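Local structure of cobalamin biosynthesis protein CobN (Mycobacterium tuberculosis, 7C6O) at residues 877-888 against 934-944; 1019-1027 against 1076-1087. The protein is the large, catalytic subunit of cobaltochelatase, the enzyme that inserts cobalt into the corrin ring at the expense of ATP on the way to cobalamin. One frame throughout, in Å; residues are numbered along the deposited sequence.

How the interactions relate
Following the chain from its N terminus, interaction 1 comes first: strand 935-940 returns beside strand 880-885 and closes a loop holding the rest of helix 887-893, helix 896-905, strands 907-911 and 918-923, and helix 926-929. Interaction 2 opens only after interaction 1 has closed, so the two neither nest nor cross; helix 1072-1089 comes back against helix 1019-1030. The loop it closes includes strand 1056-1061, which pairs with the other edge of strand 880-885. Helix 1072-1089 then leads on to strand 1094-1099, next in the same mixed sheet. The two contacts, with centres about 15 Å apart, touch where Trp886 of interaction 1 meets Tyr1077 of interaction 2 edge-to-face, joining sheet to helical layer.

Interaction 1 of 2, residues 877-888 against 934-944; sequences WPRSVGLSVWGT and IDVTVRISGFF
Ser880 and Thr937 share a water molecule on one face of a parallel strand pair: it lies 2.6 Å from Ser880 OG and 2.7 Å from Thr937 OG1, bridging two hydroxyls that do not bond directly. Beneath it, strands 880-885 and 935-940 run at 20° to each other and exchange backbone bonds in regular parallel fashion. Val881 N donates to Asp935 O, and Val881 O accepts from Thr937 N; Leu883 and Val885 repeat the scheme, with CA-H...O contacts between the bonds. On the same face, the Asp935 carboxylate turns from its neighbour strand to a salt bridge with Arg994 and a hydrogen bond with His977.

The opposite face is apolar. Val885 carries CG1 anti to its backbone N (chi1 174°), which sets that methyl 3.5 Å from Phe944 CE1, while its CG2 meets Val938 CG1 at 4.0 Å. At the start of the pair, Ile934 CG2 rests against Val881 CG2, and its CD1 reaches Trp877 CB.

Both strands run straight into helices, and Trp886 and Ser941 occupy the N-cap positions. Ser941 OG, held between backbone N and carbonyl carbon (chi1 64°), accepts from Phe944 N at 3.1 Å, capping its helix, while Ser941 N still reaches Val885 O at 3.2 Å. Gly887 CA approaches the edge of the Phe943 ring to 3.8 Å from CD2, and Gly887 N lies in the plane of the Phe944 ring at its edge. The alpha/beta arrangement here is two-faced: hydroxyls, water and carboxylate on one side, hydrocarbon on the other, and two helix N-termini side by side where the strands end.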
loop_
_atom_site.group_PDB
_atom_site.type_symbol
_atom_site.label_atom_id
_atom_site.label_comp_id
_atom_site.label_asym_id
_atom_site.label_seq_id
_atom_site.Cartn_x
_atom_site.Cartn_y
_atom_site.Cartn_z
ATOM N N TRP A 877 4.216 32.433 13.824
ATOM C CA TRP A 877 3.962 31.320 12.927
ATOM C C TRP A 877 5.268 30.604 12.589
ATOM O O TRP A 877 6.325 31.234 12.498
ATOM C CB TRP A 877 3.303 31.797 11.635
ATOM C CG TRP A 877 2.051 32.585 11.827
ATOM C CD1 TRP A 877 1.902 33.933 11.682
ATOM C CD2 TRP A 877 0.763 32.074 12.186
ATOM N NE1 TRP A 877 0.601 34.294 11.933
ATOM C CE2 TRP A 877 -0.119 33.170 12.245
ATOM C CE3 TRP A 877 0.271 30.796 12.468
ATOM C CZ2 TRP A 877 -1.464 33.029 12.575
ATOM C CZ3 TRP A 877 -1.065 30.658 12.794
ATOM C CH2 TRP A 877 -1.918 31.767 12.845
ATOM N N PRO A 878 5.224 29.287 12.392
ATOM C CA PRO A 878 6.400 28.597 11.857
ATOM C C PRO A 878 6.601 28.963 10.394
ATOM O O PRO A 878 5.647 29.027 9.617
ATOM C CB PRO A 878 6.050 27.114 12.026
ATOM C CG PRO A 878 4.560 27.086 11.931
ATOM C CD PRO A 878 4.076 28.376 12.560
ATOM N N ARG A 879 7.857 29.224 10.028
ATOM C CA ARG A 879 8.152 29.599 8.649
ATOM C C ARG A 879 7.942 28.430 7.696
ATOM O O ARG A 879 7.532 28.634 6.546
ATOM C CB ARG A 879 9.585 30.122 8.539
ATOM C CG ARG A 879 10.641 29.101 8.930
ATOM C CD ARG A 879 12.032 29.705 9.017
ATOM N NE ARG A 879 12.977 28.770 9.623
ATOM C CZ ARG A 879 13.113 28.596 10.934
ATOM N NH1 ARG A 879 12.365 29.293 11.778
ATOM N NH2 ARG A 879 13.995 27.723 11.406
ATOM N N SER A 880 8.203 27.209 8.156
ATOM C CA SER A 880 8.098 26.029 7.315
ATOM C C SER A 880 7.814 24.812 8.181
ATOM O O SER A 880 8.346 24.685 9.288
ATOM C CB SER A 880 9.377 25.806 6.499
ATOM O OG SER A 880 9.277 24.625 5.723
ATOM N N VAL A 881 6.972 23.923 7.664
ATOM C CA VAL A 881 6.664 22.646 8.296
ATOM C C VAL A 881 7.237 21.540 7.423
ATOM O O VAL A 881 7.028 21.533 6.205
ATOM C CB VAL A 881 5.147 22.460 8.483
ATOM C CG1 VAL A 881 4.839 21.056 8.983
ATOM C CG2 VAL A 881 4.592 23.515 9.435
ATOM N N GLY A 882 7.973 20.619 8.041
ATOM C CA GLY A 882 8.404 19.405 7.373
ATOM C C GLY A 882 7.490 18.264 7.775
ATOM O O GLY A 882 7.251 18.038 8.963
ATOM N N LEU A 883 6.967 17.558 6.774
ATOM C CA LEU A 883 5.996 16.496 7.011
ATOM C C LEU A 883 6.402 15.241 6.256
ATOM O O LEU A 883 6.703 15.300 5.059
ATOM C CB LEU A 883 4.590 16.929 6.586
ATOM C CG LEU A 883 3.466 15.919 6.836
ATOM C CD1 LEU A 883 3.205 15.765 8.333
ATOM C CD2 LEU A 883 2.190 16.324 6.100
ATOM N N SER A 884 6.402 14.107 6.954
ATOM C CA SER A 884 6.633 12.813 6.329
ATOM C C SER A 884 5.292 12.179 5.983
ATOM O O SER A 884 4.386 12.131 6.821
ATOM C CB SER A 884 7.438 11.900 7.254
ATOM O OG SER A 884 8.744 12.410 7.456
ATOM N N VAL A 885 5.166 11.697 4.747
ATOM C CA VAL A 885 3.886 11.263 4.196
ATOM C C VAL A 885 4.053 9.865 3.618
ATOM O O VAL A 885 4.904 9.651 2.745
ATOM C CB VAL A 885 3.372 12.236 3.121
ATOM C CG1 VAL A 885 2.125 11.689 2.460
ATOM C CG2 VAL A 885 3.102 13.607 3.732
ATOM N N TRP A 886 3.229 8.925 4.080
ATOM C CA TRP A 886 3.309 7.529 3.675
ATOM C C TRP A 886 2.079 7.119 2.875
ATOM O O TRP A 886 0.975 7.627 3.091
ATOM C CB TRP A 886 3.435 6.606 4.889
ATOM C CG TRP A 886 4.689 6.784 5.681
ATOM C CD1 TRP A 886 5.867 7.321 5.249
ATOM C CD2 TRP A 886 4.888 6.424 7.053
ATOM N NE1 TRP A 886 6.790 7.315 6.269
ATOM C CE2 TRP A 886 6.213 6.769 7.387
ATOM C CE3 TRP A 886 4.074 5.847 8.032
ATOM C CZ2 TRP A 886 6.743 6.553 8.659
ATOM C CZ3 TRP A 886 4.602 5.632 9.293
ATOM C CH2 TRP A 886 5.924 5.983 9.595
ATOM N N GLY A 887 2.277 6.163 1.966
ATOM C CA GLY A 887 1.160 5.665 1.182
ATOM C C GLY A 887 0.147 4.908 2.020
ATOM O O GLY A 887 -1.064 5.034 1.811
ATOM N N THR A 888 0.626 4.112 2.982
ATOM C CA THR A 888 -0.292 3.363 3.831
ATOM C C THR A 888 -1.183 4.300 4.639
ATOM O O THR A 888 -2.352 3.982 4.888
ATOM C CB THR A 888 0.491 2.404 4.740
ATOM O OG1 THR A 888 -0.405 1.447 5.316
ATOM C CG2 THR A 888 1.216 3.151 5.858
ATOM N N ILE A 934 1.927 28.906 4.897
ATOM C CA ILE A 934 3.071 28.283 5.550
ATOM C C ILE A 934 3.790 27.408 4.534
ATOM O O ILE A 934 3.157 26.626 3.816
ATOM C CB ILE A 934 2.625 27.461 6.772
ATOM C CG1 ILE A 934 1.733 28.300 7.697
ATOM C CG2 ILE A 934 3.833 26.924 7.524
ATOM C CD1 ILE A 934 2.430 29.492 8.334
ATOM N N ASP A 935 5.112 27.540 4.465
ATOM C CA ASP A 935 5.901 26.692 3.584
ATOM C C ASP A 935 5.879 25.253 4.089
ATOM O O ASP A 935 5.788 24.995 5.292
ATOM C CB ASP A 935 7.340 27.206 3.496
ATOM C CG ASP A 935 8.008 26.868 2.171
ATOM O OD1 ASP A 935 7.406 26.147 1.350
ATOM O OD2 ASP A 935 9.144 27.337 1.947
ATOM N N VAL A 936 5.941 24.307 3.157
ATOM C CA VAL A 936 5.914 22.889 3.497
ATOM C C VAL A 936 6.989 22.165 2.699
ATOM O O VAL A 936 7.060 22.305 1.474
ATOM C CB VAL A 936 4.537 22.247 3.229
ATOM C CG1 VAL A 936 4.561 20.773 3.621
ATOM C CG2 VAL A 936 3.437 22.977 3.980
ATOM N N THR A 937 7.823 21.397 3.394
ATOM C CA THR A 937 8.718 20.429 2.775
ATOM C C THR A 937 8.175 19.038 3.063
ATOM O O THR A 937 7.897 18.705 4.220
ATOM C CB THR A 937 10.150 20.565 3.303
ATOM O OG1 THR A 937 10.702 21.814 2.871
ATOM C CG2 THR A 937 11.020 19.432 2.785
ATOM N N VAL A 938 8.009 18.239 2.015
ATOM C CA VAL A 938 7.352 16.939 2.105
ATOM C C VAL A 938 8.376 15.855 1.816
ATOM O O VAL A 938 9.014 15.861 0.757
ATOM C CB VAL A 938 6.168 16.832 1.133
ATOM C CG1 VAL A 938 5.544 15.443 1.211
ATOM C CG2 VAL A 938 5.134 17.904 1.429
ATOM N N ARG A 939 8.523 14.918 2.749
ATOM C CA ARG A 939 9.238 13.673 2.496
ATOM C C ARG A 939 8.204 12.585 2.232
ATOM O O ARG A 939 7.480 12.173 3.145
ATOM C CB ARG A 939 10.144 13.302 3.670
ATOM C CG ARG A 939 10.742 11.902 3.566
ATOM C CD ARG A 939 11.499 11.683 2.251
ATOM N NE ARG A 939 12.016 10.318 2.160
ATOM C CZ ARG A 939 13.139 9.906 2.741
ATOM N NH1 ARG A 939 13.876 10.757 3.443
ATOM N NH2 ARG A 939 13.531 8.643 2.616
ATOM N N ILE A 940 8.120 12.138 0.984
ATOM C CA ILE A 940 7.258 11.021 0.622
ATOM C C ILE A 940 8.074 9.742 0.714
ATOM O O ILE A 940 9.303 9.752 0.585
ATOM C CB ILE A 940 6.650 11.193 -0.789
ATOM C CG1 ILE A 940 7.753 11.268 -1.848
ATOM C CG2 ILE A 940 5.745 12.425 -0.847
ATOM C CD1 ILE A 940 7.233 11.350 -3.274
ATOM N N SER A 941 7.392 8.629 0.955
ATOM C CA SER A 941 8.066 7.345 0.917
ATOM C C SER A 941 8.175 6.862 -0.526
ATOM O O SER A 941 7.591 7.436 -1.450
ATOM C CB SER A 941 7.321 6.321 1.771
ATOM O OG SER A 941 6.026 6.076 1.255
ATOM N N GLY A 942 8.950 5.794 -0.718
ATOM C CA GLY A 942 9.008 5.173 -2.028
ATOM C C GLY A 942 7.663 4.629 -2.469
ATOM O O GLY A 942 7.282 4.752 -3.636
ATOM N N PHE A 943 6.912 4.033 -1.538
ATOM C CA PHE A 943 5.616 3.483 -1.917
ATOM C C PHE A 943 4.611 4.583 -2.236
ATOM O O PHE A 943 3.777 4.419 -3.134
ATOM C CB PHE A 943 5.058 2.577 -0.823
ATOM C CG PHE A 943 3.694 2.045 -1.148
ATOM C CD1 PHE A 943 3.538 1.052 -2.102
ATOM C CD2 PHE A 943 2.564 2.563 -0.533
ATOM C CE1 PHE A 943 2.284 0.569 -2.423
ATOM C CE2 PHE A 943 1.305 2.088 -0.853
ATOM C CZ PHE A 943 1.165 1.087 -1.797
ATOM N N PHE A 944 4.651 5.698 -1.497
ATOM C CA PHE A 944 3.774 6.817 -1.832
ATOM C C PHE A 944 4.015 7.280 -3.261
ATOM O O PHE A 944 3.064 7.533 -4.010
ATOM C CB PHE A 944 3.980 7.977 -0.856
ATOM C CG PHE A 944 2.985 9.093 -1.030
ATOM C CD1 PHE A 944 1.831 9.135 -0.259
ATOM C CD2 PHE A 944 3.194 10.092 -1.972
ATOM C CE1 PHE A 944 0.908 10.152 -0.419
ATOM C CE2 PHE A 944 2.273 11.114 -2.138
ATOM C CZ PHE A 944 1.130 11.144 -1.356
HETATM O O HOH W 1 11.323 24.025 4.220
#

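Interaction 2 of 2, residues 1019-1027 against 1076-1087; sequences DADLAQVYT and QYHGGMVATVRA
Asp1019 and Arg1086 form a side-on salt bridge: Arg1086 NE reaches Asp1019 OD2 at 2.6 Å and NH2 reaches OD1 at 2.9 Å. The oxygens lie near the guanidinium plane, yet both nitrogens approach from above the carboxylate, the two planes being 52° apart. A bend at chi3 (61°) turns the otherwise extended arginine into this grip, and its NH1 is anchored on Thr1156 O.

Small residues let the helices, crossing at -120°, come within 8.3 Å between axes. Ala1023 CB meets Ala1087 CB at 3.6 Å, flanked by Leu1022 CD1 against Ala1083 CB. Further along, Tyr1026 reaches across helix 1076-1087. Gly1080 O lies over one face of its ring, the cationic Arg939 over the opposite one, and Thr1084 OG1 comes 3.2 Å from Tyr1026 CD1.

In the second shell, Thr1084 OG1 donates to Gly1080 O at 2.8 Å, which also accepts from Thr1084 N on the opposite side of its carbonyl plane. Tyr1026 OH bonds to Tyr1051 OH and to a water that donates to Tyr1077 O. Charge thus clasps one end of the crossing, while a tethered aromatic ring secures the other.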
loop_
_atom_site.group_PDB
_atom_site.type_symbol
_atom_site.label_atom_id
_atom_site.label_comp_id
_atom_site.label_asym_id
_atom_site.label_seq_id
_atom_site.Cartn_x
_atom_site.Cartn_y
_atom_site.Cartn_z
ATOM N N ASP A 1019 25.740 13.474 14.302
ATOM C CA ASP A 1019 24.644 13.960 13.473
ATOM C C ASP A 1019 25.012 13.975 11.999
ATOM O O ASP A 1019 24.144 13.766 11.143
ATOM C CB ASP A 1019 24.236 15.368 13.914
ATOM C CG ASP A 1019 23.512 15.380 15.247
ATOM O OD1 ASP A 1019 23.192 14.290 15.764
ATOM O OD2 ASP A 1019 23.261 16.485 15.776
ATOM N N ALA A 1020 26.282 14.241 11.679
ATOM C CA ALA A 1020 26.697 14.262 10.280
ATOM C C ALA A 1020 26.496 12.902 9.626
ATOM O O ALA A 1020 26.133 12.820 8.448
ATOM C CB ALA A 1020 28.157 14.701 10.166
ATOM N N ASP A 1021 26.731 11.823 10.378
ATOM C CA ASP A 1021 26.515 10.482 9.842
ATOM C C ASP A 1021 25.033 10.207 9.634
ATOM O O ASP A 1021 24.631 9.678 8.592
ATOM C CB ASP A 1021 27.115 9.434 10.777
ATOM C CG ASP A 1021 28.622 9.507 10.844
ATOM O OD1 ASP A 1021 29.255 9.877 9.834
ATOM O OD2 ASP A 1021 29.172 9.188 11.914
ATOM N N LEU A 1022 24.207 10.541 10.631
ATOM C CA LEU A 1022 22.765 10.366 10.492
ATOM C C LEU A 1022 22.243 11.113 9.271
ATOM O O LEU A 1022 21.488 10.558 8.462
ATOM C CB LEU A 1022 22.052 10.844 11.760
ATOM C CG LEU A 1022 22.407 10.136 13.069
ATOM C CD1 LEU A 1022 21.672 10.776 14.249
ATOM C CD2 LEU A 1022 22.099 8.647 12.984
ATOM N N ALA A 1023 22.648 12.375 9.116
ATOM C CA ALA A 1023 22.171 13.176 7.993
ATOM C C ALA A 1023 22.681 12.636 6.664
ATOM O O ALA A 1023 21.960 12.665 5.660
ATOM C CB ALA A 1023 22.592 14.635 8.173
ATOM N N GLN A 1024 23.925 12.144 6.632
ATOM C CA GLN A 1024 24.479 11.632 5.382
ATOM C C GLN A 1024 23.701 10.418 4.889
ATOM O O GLN A 1024 23.414 10.300 3.691
ATOM C CB GLN A 1024 25.959 11.285 5.553
ATOM C CG GLN A 1024 26.595 10.729 4.286
ATOM C CD GLN A 1024 28.078 10.443 4.429
ATOM O OE1 GLN A 1024 28.670 10.663 5.487
ATOM N NE2 GLN A 1024 28.689 9.946 3.357
ATOM N N VAL A 1025 23.353 9.502 5.792
ATOM C CA VAL A 1025 22.568 8.338 5.389
ATOM C C VAL A 1025 21.165 8.765 4.974
ATOM O O VAL A 1025 20.666 8.365 3.916
ATOM C CB VAL A 1025 22.538 7.291 6.516
ATOM C CG1 VAL A 1025 21.517 6.202 6.203
ATOM C CG2 VAL A 1025 23.924 6.683 6.705
ATOM N N TYR A 1026 20.510 9.587 5.801
ATOM C CA TYR A 1026 19.181 10.089 5.457
ATOM C C TYR A 1026 19.182 10.762 4.091
ATOM O O TYR A 1026 18.277 10.540 3.278
ATOM C CB TYR A 1026 18.702 11.058 6.539
ATOM C CG TYR A 1026 17.324 11.644 6.310
ATOM C CD1 TYR A 1026 17.153 12.799 5.551
ATOM C CD2 TYR A 1026 16.198 11.058 6.873
ATOM C CE1 TYR A 1026 15.897 13.343 5.346
ATOM C CE2 TYR A 1026 14.939 11.597 6.678
ATOM C CZ TYR A 1026 14.795 12.738 5.913
ATOM O OH TYR A 1026 13.545 13.276 5.714
ATOM N N THR A 1027 20.205 11.574 3.813
ATOM C CA THR A 1027 20.272 12.289 2.544
ATOM C C THR A 1027 20.630 11.360 1.389
ATOM O O THR A 1027 20.181 11.578 0.258
ATOM C CB THR A 1027 21.281 13.433 2.652
ATOM O OG1 THR A 1027 20.951 14.245 3.787
ATOM C CG2 THR A 1027 21.260 14.297 1.403
ATOM N N GLN A 1076 12.741 6.505 11.752
ATOM C CA GLN A 1076 13.494 6.674 10.511
ATOM C C GLN A 1076 13.098 7.959 9.795
ATOM O O GLN A 1076 13.958 8.764 9.416
ATOM C CB GLN A 1076 13.275 5.477 9.590
ATOM C CG GLN A 1076 14.010 4.223 9.992
ATOM C CD GLN A 1076 14.157 3.270 8.825
ATOM O OE1 GLN A 1076 15.039 3.436 7.985
ATOM N NE2 GLN A 1076 13.284 2.271 8.762
ATOM N N TYR A 1077 11.796 8.163 9.592
ATOM C CA TYR A 1077 11.319 9.326 8.849
ATOM C C TYR A 1077 11.239 10.562 9.738
ATOM O O TYR A 1077 11.821 11.608 9.423
ATOM C CB TYR A 1077 9.953 9.025 8.229
ATOM C CG TYR A 1077 10.027 8.155 6.998
ATOM C CD1 TYR A 1077 10.100 6.771 7.105
ATOM C CD2 TYR A 1077 10.026 8.718 5.728
ATOM C CE1 TYR A 1077 10.170 5.971 5.980
ATOM C CE2 TYR A 1077 10.096 7.926 4.599
ATOM C CZ TYR A 1077 10.167 6.555 4.732
ATOM O OH TYR A 1077 10.233 5.766 3.612
ATOM N N HIS A 1078 10.510 10.460 10.848
ATOM C CA HIS A 1078 10.316 11.609 11.727
ATOM C C HIS A 1078 11.613 11.978 12.434
ATOM O O HIS A 1078 12.078 13.121 12.356
ATOM C CB HIS A 1078 9.212 11.298 12.740
ATOM C CG HIS A 1078 8.713 12.493 13.488
ATOM N ND1 HIS A 1078 8.184 12.402 14.758
ATOM C CD2 HIS A 1078 8.631 13.798 13.137
ATOM C CE1 HIS A 1078 7.810 13.602 15.162
ATOM N NE2 HIS A 1078 8.068 14.467 14.197
ATOM N N GLY A 1079 12.214 11.016 13.134
ATOM C CA GLY A 1079 13.485 11.281 13.785
ATOM C C GLY A 1079 14.585 11.613 12.795
ATOM O O GLY A 1079 15.442 12.455 13.066
ATOM N N GLY A 1080 14.569 10.961 11.631
ATOM C CA GLY A 1080 15.556 11.271 10.609
ATOM C C GLY A 1080 15.470 12.705 10.125
ATOM O O GLY A 1080 16.494 13.361 9.911
ATOM N N MET A 1081 14.249 13.214 9.948
ATOM C CA MET A 1081 14.094 14.617 9.577
ATOM C C MET A 1081 14.627 15.535 10.671
ATOM O O MET A 1081 15.343 16.500 10.383
ATOM C CB MET A 1081 12.629 14.927 9.277
ATOM C CG MET A 1081 12.368 16.390 8.946
ATOM S SD MET A 1081 10.670 16.713 8.431
ATOM C CE MET A 1081 10.672 16.026 6.775
ATOM N N VAL A 1082 14.300 15.239 11.933
ATOM C CA VAL A 1082 14.792 16.050 13.046
ATOM C C VAL A 1082 16.317 16.083 13.048
ATOM O O VAL A 1082 16.932 17.148 13.173
ATOM C CB VAL A 1082 14.243 15.519 14.382
ATOM C CG1 VAL A 1082 14.895 16.244 15.549
ATOM C CG2 VAL A 1082 12.728 15.665 14.432
ATOM N N ALA A 1083 16.946 14.914 12.909
ATOM C CA ALA A 1083 18.402 14.843 12.990
ATOM C C ALA A 1083 19.062 15.558 11.819
ATOM O O ALA A 1083 20.104 16.203 11.985
ATOM C CB ALA A 1083 18.854 13.383 13.049
ATOM N N THR A 1084 18.469 15.458 10.630
ATOM C CA THR A 1084 19.062 16.090 9.455
ATOM C C THR A 1084 18.996 17.610 9.555
ATOM O O THR A 1084 19.968 18.302 9.231
ATOM C CB THR A 1084 18.364 15.586 8.191
ATOM O OG1 THR A 1084 18.517 14.165 8.106
ATOM C CG2 THR A 1084 18.968 16.228 6.946
ATOM N N VAL A 1085 17.864 18.145 10.022
ATOM C CA VAL A 1085 17.763 19.584 10.253
ATOM C C VAL A 1085 18.766 20.023 11.314
ATOM O O VAL A 1085 19.422 21.064 11.177
ATOM C CB VAL A 1085 16.322 19.966 10.642
ATOM C CG1 VAL A 1085 16.233 21.447 11.000
ATOM C CG2 VAL A 1085 15.355 19.626 9.514
ATOM N N ARG A 1086 18.902 19.240 12.390
ATOM C CA ARG A 1086 19.865 19.586 13.430
ATOM C C ARG A 1086 21.287 19.577 12.883
ATOM O O ARG A 1086 22.082 20.471 13.191
ATOM C CB ARG A 1086 19.741 18.626 14.615
ATOM C CG ARG A 1086 20.624 19.004 15.804
ATOM C CD ARG A 1086 20.447 18.067 16.997
ATOM N NE ARG A 1086 20.792 16.688 16.666
ATOM C CZ ARG A 1086 19.913 15.693 16.606
ATOM N NH1 ARG A 1086 18.636 15.922 16.875
ATOM N NH2 ARG A 1086 20.315 14.468 16.289
ATOM N N ALA A 1087 21.620 18.580 12.060
ATOM C CA ALA A 1087 22.951 18.527 11.463
ATOM C C ALA A 1087 23.215 19.750 10.595
ATOM O O ALA A 1087 24.315 20.318 10.625
ATOM C CB ALA A 1087 23.110 17.246 10.645
HETATM O O HOH W 2 11.332 12.151 6.843
#